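Side-chain contacts in probable spore coat polysaccharide biosynthesis protein E (Chromobacterium violaceum ATCC 12472, PDB 3G8R), which probably makes N-acylneuraminate 9-phosphate or a related sialic-acid-type sugar, using a zinc-binding TIM-barrel domain of the NeuB family: residues A25-I30 against Q81-E86; L45-L50 against H110-I115. All coordinates share one frame; numbering follows the deposited sequence.

Interaction 1: residues A25-I30 against Q81-E86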
loop_
_atom_site.group_PDB
_atom_site.type_symbol
_atom_site.label_atom_id
_atom_site.label_comp_id
_atom_site.label_asym_id
_atom_site.label_seq_id
_atom_site.Cartn_x
_atom_site.Cartn_y
_atom_site.Cartn_z
ATOM N N ALA A 25 -19.605 -13.169 26.392
ATOM C CA ALA A 25 -20.436 -12.085 25.834
ATOM C C ALA A 25 -19.686 -11.223 24.812
ATOM O O ALA A 25 -20.294 -10.466 24.036
ATOM C CB ALA A 25 -21.007 -11.218 26.944
ATOM N N LEU A 26 -18.371 -11.373 24.817
ATOM C CA LEU A 26 -17.516 -10.619 23.979
ATOM C C LEU A 26 -17.205 -11.359 22.701
ATOM O O LEU A 26 -17.123 -10.729 21.650
ATOM C CB LEU A 26 -16.214 -10.349 24.705
ATOM C CG LEU A 26 -15.069 -9.959 23.769
ATOM C CD1 LEU A 26 -15.286 -8.551 23.184
ATOM C CD2 LEU A 26 -13.748 -10.078 24.497
ATOM N N ILE A 27 -16.967 -12.669 22.776
ATOM C CA ILE A 27 -16.829 -13.480 21.568
ATOM C C ILE A 27 -18.079 -13.309 20.716
ATOM O O ILE A 27 -17.984 -13.044 19.506
ATOM C CB ILE A 27 -16.673 -14.956 21.892
ATOM C CG1 ILE A 27 -15.213 -15.276 22.186
ATOM C CG2 ILE A 27 -17.204 -15.833 20.753
ATOM C CD1 ILE A 27 -15.018 -16.369 23.284
ATOM N N ARG A 28 -19.244 -13.422 21.362
ATOM C CA ARG A 28 -20.523 -13.434 20.658
ATOM C C ARG A 28 -20.816 -12.106 19.991
ATOM O O ARG A 28 -21.482 -12.068 18.980
ATOM C CB ARG A 28 -21.678 -13.794 21.610
ATOM C CG ARG A 28 -21.686 -15.225 22.071
ATOM C CD ARG A 28 -22.642 -15.415 23.235
ATOM N NE ARG A 28 -22.564 -16.782 23.751
ATOM C CZ ARG A 28 -23.343 -17.313 24.701
ATOM N NH1 ARG A 28 -24.310 -16.604 25.286
ATOM N NH2 ARG A 28 -23.145 -18.576 25.070
ATOM N N ALA A 29 -20.342 -11.013 20.566
ATOM C CA ALA A 29 -20.547 -9.712 19.936
ATOM C C ALA A 29 -19.572 -9.572 18.771
ATOM O O ALA A 29 -19.947 -9.139 17.679
ATOM C CB ALA A 29 -20.387 -8.579 20.939
ATOM N N ILE A 30 -18.331 -9.988 18.973
ATOM C CA ILE A 30 -17.436 -10.015 17.852
ATOM C C ILE A 30 -17.993 -10.863 16.711
ATOM O O ILE A 30 -17.907 -10.430 15.567
ATOM C CB ILE A 30 -15.992 -10.363 18.230
ATOM C CG1 ILE A 30 -15.415 -9.319 19.198
ATOM C CG2 ILE A 30 -15.101 -10.438 16.998
ATOM C CD1 ILE A 30 -15.612 -7.852 18.831
ATOM N N GLN A 81 -10.402 -23.332 29.009
ATOM C CA GLN A 81 -10.961 -24.323 28.078
ATOM C C GLN A 81 -12.385 -23.951 27.713
ATOM O O GLN A 81 -12.834 -24.245 26.613
ATOM C CB GLN A 81 -10.906 -25.745 28.653
ATOM C CG GLN A 81 -11.561 -26.862 27.777
ATOM C CD GLN A 81 -10.659 -27.417 26.648
ATOM O OE1 GLN A 81 -9.695 -28.154 26.905
ATOM N NE2 GLN A 81 -10.996 -27.088 25.398
ATOM N N LYS A 82 -13.099 -23.303 28.633
ATOM C CA LYS A 82 -14.480 -22.889 28.358
ATOM C C LYS A 82 -14.514 -21.859 27.229
ATOM O O LYS A 82 -15.383 -21.914 26.358
ATOM C CB LYS A 82 -15.177 -22.335 29.611
ATOM C CG LYS A 82 -16.491 -23.049 29.981
ATOM C CD LYS A 82 -17.779 -22.402 29.400
ATOM C CE LYS A 82 -18.041 -22.740 27.900
ATOM N NZ LYS A 82 -17.946 -24.206 27.583
ATOM N N LEU A 83 -13.548 -20.942 27.223
ATOM C CA LEU A 83 -13.535 -19.869 26.223
ATOM C C LEU A 83 -13.197 -20.421 24.858
ATOM O O LEU A 83 -13.848 -20.087 23.872
ATOM C CB LEU A 83 -12.575 -18.742 26.611
ATOM C CG LEU A 83 -13.119 -17.881 27.746
ATOM C CD1 LEU A 83 -12.072 -16.899 28.234
ATOM C CD2 LEU A 83 -14.423 -17.175 27.344
ATOM N N VAL A 84 -12.205 -21.297 24.798
ATOM C CA VAL A 84 -11.930 -22.007 23.565
ATOM C C VAL A 84 -13.204 -22.655 23.046
ATOM O O VAL A 84 -13.481 -22.641 21.845
ATOM C CB VAL A 84 -10.881 -23.095 23.782
ATOM C CG1 VAL A 84 -10.719 -23.953 22.517
ATOM C CG2 VAL A 84 -9.555 -22.469 24.228
ATOM N N ALA A 85 -13.985 -23.203 23.967
ATOM C CA ALA A 85 -15.169 -23.920 23.604
ATOM C C ALA A 85 -16.083 -23.005 22.803
ATOM O O ALA A 85 -16.447 -23.342 21.670
ATOM C CB ALA A 85 -15.833 -24.443 24.827
ATOM N N GLU A 86 -16.413 -21.839 23.359
ATOM C CA GLU A 86 -17.173 -20.825 22.626
ATOM C C GLU A 86 -16.444 -20.390 21.350
ATOM O O GLU A 86 -17.000 -20.531 20.258
ATOM C CB GLU A 86 -17.489 -19.597 23.484
ATOM C CG GLU A 86 -18.732 -19.711 24.377
ATOM C CD GLU A 86 -20.094 -19.691 23.636
ATOM O OE1 GLU A 86 -20.359 -18.733 22.869
ATOM O OE2 GLU A 86 -20.911 -20.631 23.870
#
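The guanidinium of Arg28 and the carboxylate of Glu86 meet with the carboxylate at the guanidinium edge and the two planes 64° apart. Arg28 NE reaches Glu86 OE1 at 3.1 Å, with OE1 in the guanidinium plane and the N-H...O line almost straight at 170°. Seen from the acid, the donor stands above the carboxylate plane. A second, weak bond joins Arg28 NH2 to Glu86 OE2 (3.3 Å), completing a two-point salt bridge. The arginine chain runs extended from CG to NE, whereas the glutamate bends back at chi2 (-71°) to bring its oxygens up to that edge. Beneath the ion pair Ile27 points at helix 77-89: its CD1 lies 4.2 Å from Leu83 CD2 and 4.1 Å from Glu86 CB, so the acid is apolar at its root and ionic at its end. Phe43 of strand 40-47 also touches Ile27. These are neighbouring outer helices of the TIM barrel, nearly parallel, with segment axes 10.5 Å apart and Ile27 CD1 bridging the gap between them on the inner side. Solvent at the exposed Arg28 would probably weaken the charge attraction, while the nearly straight NE bond still fixes how the guanidinium is turned.

Interaction 2: residues L45-L50 against H110-I115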
loop_
_atom_site.group_PDB
_atom_site.type_symbol
_atom_site.label_atom_id
_atom_site.label_comp_id
_atom_site.label_asym_id
_atom_site.label_seq_id
_atom_site.Cartn_x
_atom_site.Cartn_y
_atom_site.Cartn_z
ATOM N N LEU A 45 -6.261 -15.916 22.892
ATOM C CA LEU A 45 -5.995 -15.862 24.332
ATOM C C LEU A 45 -4.526 -15.715 24.649
ATOM O O LEU A 45 -3.673 -15.886 23.787
ATOM C CB LEU A 45 -6.442 -17.166 24.943
ATOM C CG LEU A 45 -7.884 -17.200 25.412
ATOM C CD1 LEU A 45 -8.594 -15.901 25.098
ATOM C CD2 LEU A 45 -8.523 -18.370 24.717
ATOM N N GLN A 46 -4.224 -15.423 25.904
ATOM C CA GLN A 46 -2.833 -15.338 26.372
ATOM C C GLN A 46 -2.641 -16.302 27.515
ATOM O O GLN A 46 -3.350 -16.230 28.498
ATOM C CB GLN A 46 -2.549 -13.935 26.859
ATOM C CG GLN A 46 -2.300 -12.981 25.724
ATOM C CD GLN A 46 -1.902 -11.605 26.184
ATOM O OE1 GLN A 46 -1.636 -11.383 27.358
ATOM N NE2 GLN A 46 -1.866 -10.663 25.255
ATOM N N TYR A 47 -1.702 -17.223 27.395
ATOM C CA TYR A 47 -1.491 -18.184 28.461
ATOM C C TYR A 47 -0.229 -17.867 29.185
ATOM O O TYR A 47 0.837 -17.840 28.578
ATOM C CB TYR A 47 -1.354 -19.583 27.902
ATOM C CG TYR A 47 -2.639 -20.276 27.581
ATOM C CD1 TYR A 47 -3.826 -19.568 27.472
ATOM C CD2 TYR A 47 -2.654 -21.641 27.335
ATOM C CE1 TYR A 47 -5.004 -20.207 27.160
ATOM C CE2 TYR A 47 -3.823 -22.288 27.020
ATOM C CZ TYR A 47 -5.000 -21.565 26.934
ATOM O OH TYR A 47 -6.180 -22.194 26.619
ATOM N N ARG A 48 -0.379 -17.604 30.478
ATOM C CA ARG A 48 0.706 -17.550 31.457
ATOM C C ARG A 48 0.364 -18.481 32.625
ATOM O O ARG A 48 -0.758 -18.460 33.137
ATOM C CB ARG A 48 0.873 -16.139 32.008
ATOM C CG ARG A 48 1.406 -15.119 31.012
ATOM C CD ARG A 48 1.367 -13.691 31.590
ATOM N NE ARG A 48 1.752 -12.726 30.576
ATOM C CZ ARG A 48 0.926 -12.241 29.659
ATOM N NH1 ARG A 48 -0.344 -12.620 29.631
ATOM N NH2 ARG A 48 1.369 -11.366 28.777
ATOM N N ASN A 49 1.324 -19.301 33.039
ATOM C CA ASN A 49 1.168 -20.114 34.223
ATOM C C ASN A 49 1.522 -19.247 35.390
ATOM O O ASN A 49 2.682 -19.185 35.802
ATOM C CB ASN A 49 2.100 -21.311 34.178
ATOM C CG ASN A 49 1.674 -22.382 35.115
ATOM O OD1 ASN A 49 2.286 -22.572 36.171
ATOM N ND2 ASN A 49 0.585 -23.084 34.756
ATOM N N LEU A 50 0.508 -18.558 35.904
ATOM C CA LEU A 50 0.722 -17.481 36.857
ATOM C C LEU A 50 1.483 -17.890 38.109
ATOM O O LEU A 50 2.187 -17.064 38.699
ATOM C CB LEU A 50 -0.587 -16.775 37.180
ATOM C CG LEU A 50 -0.667 -15.307 36.707
ATOM C CD1 LEU A 50 -0.466 -15.110 35.215
ATOM C CD2 LEU A 50 -1.992 -14.696 37.137
ATOM N N HIS A 110 -5.816 -28.165 25.211
ATOM C CA HIS A 110 -7.014 -27.450 24.875
ATOM C C HIS A 110 -7.373 -27.613 23.418
ATOM O O HIS A 110 -8.449 -27.215 22.991
ATOM C CB HIS A 110 -6.833 -26.009 25.247
ATOM C CG HIS A 110 -6.893 -25.767 26.719
ATOM N ND1 HIS A 110 -6.911 -24.500 27.267
ATOM C CD2 HIS A 110 -6.971 -26.629 27.761
ATOM C CE1 HIS A 110 -6.974 -24.595 28.583
ATOM N NE2 HIS A 110 -7.024 -25.875 28.909
ATOM N N GLY A 111 -6.495 -28.242 22.652
ATOM C CA GLY A 111 -6.732 -28.401 21.206
ATOM C C GLY A 111 -6.848 -27.062 20.482
ATOM O O GLY A 111 -7.677 -26.885 19.582
ATOM N N ILE A 112 -6.013 -26.116 20.901
ATOM C CA ILE A 112 -5.858 -24.851 20.209
ATOM C C ILE A 112 -5.155 -25.135 18.885
ATOM O O ILE A 112 -4.262 -25.957 18.849
ATOM C CB ILE A 112 -5.075 -23.853 21.082
ATOM C CG1 ILE A 112 -6.022 -23.234 22.117
ATOM C CG2 ILE A 112 -4.424 -22.766 20.226
ATOM C CD1 ILE A 112 -5.448 -23.131 23.483
ATOM N N GLU A 113 -5.576 -24.462 17.813
ATOM C CA GLU A 113 -5.101 -24.721 16.449
ATOM C C GLU A 113 -3.795 -24.030 16.096
ATOM O O GLU A 113 -3.041 -24.568 15.280
ATOM C CB GLU A 113 -6.153 -24.317 15.421
ATOM C CG GLU A 113 -7.506 -25.012 15.592
ATOM C CD GLU A 113 -8.625 -24.337 14.801
ATOM O OE1 GLU A 113 -8.529 -24.288 13.542
ATOM O OE2 GLU A 113 -9.592 -23.852 15.447
ATOM N N ILE A 114 -3.538 -22.858 16.687
ATOM C CA ILE A 114 -2.378 -22.000 16.330
ATOM C C ILE A 114 -1.622 -21.319 17.526
ATOM O O ILE A 114 -2.217 -20.998 18.574
ATOM C CB ILE A 114 -2.834 -20.914 15.322
ATOM C CG1 ILE A 114 -3.348 -21.548 14.020
ATOM C CG2 ILE A 114 -1.718 -19.882 15.058
ATOM C CD1 ILE A 114 -4.023 -20.573 13.017
ATOM N N ILE A 115 -0.321 -21.096 17.351
ATOM C CA ILE A 115 0.509 -20.466 18.374
ATOM C C ILE A 115 0.960 -19.058 17.996
ATOM O O ILE A 115 1.704 -18.893 17.042
ATOM C CB ILE A 115 1.768 -21.332 18.705
ATOM C CG1 ILE A 115 1.344 -22.622 19.405
ATOM C CG2 ILE A 115 2.771 -20.561 19.594
ATOM C CD1 ILE A 115 2.352 -23.760 19.314
#
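Tyr47 extends its phenol from the end of strand 40-47 toward the residues that follow helix 101-109, overlapping the edge of the His110 imidazole at one side and the tip of Ile112 at another. Tyr47 OH lies in the imidazole plane, 2.5 Å from His110 ND1, a short hydrogen bond in which either partner could be the donor. The rings stand nearly perpendicular, planes at 83° and centroids 5.5 Å apart, yet their approach is oblique; they are joined through the hydroxyl and nitrogen, without stacking. In the histidine, chi1 (-74°) brings the ring across to the phenol, and chi2 (-172°) sets ND1 anti to CA, on the side of the hydroxyl.

Ile112 comes from the opposite direction. Its CD1 packs 3.8 Å from Tyr47 CZ and 3.4 Å from Tyr47 OH, placing a methyl group beside the hydroxyl. Between these two residues the chain turns at Gly111, whose positive phi belongs to a Schellman motif ending helix 101-109, before it enters strand 114-117. The phenol therefore meets side chains from before and after that turn. Met80 of helix 77-89 touches both Tyr47 and His110, and Leu106 and Ile107 add apolar cover to the tyrosine; just past the strand end, Arg48 NH1 donates to Gln46 OE1.

The contact spans strand 93-98, to which Tyr47 is bonded through its backbone, and lies in the layer between barrel strands and outer helices. All three touching residues are buried, and the hydroxyl and ND1 give each other a hydrogen-bonding partner within a largely apolar setting. Such burial would be expected to strengthen this polar link and to hold the phenol in a definite direction.

How the interactions relate
Both contacts belong to the outer shell of the same TIM barrel but differ in depth. Interaction 1 is partly buried and joins two helices side by side, so its chemistry grades from aliphatic packing to an ion pair at the surface. Interaction 2 is wholly buried, linking a strand end to the turn between helix 101-109 and strand 114-117 through a hydroxyl-imidazole pair among hydrocarbon groups. Helix 77-89 connects them: one side faces helix 21-33, while Val84 CG2 packs 4.1 Å from Tyr47 OH and Gln81 touches His110. Along the chain their segments alternate, and both lie away from the zinc site that includes His202 and His225.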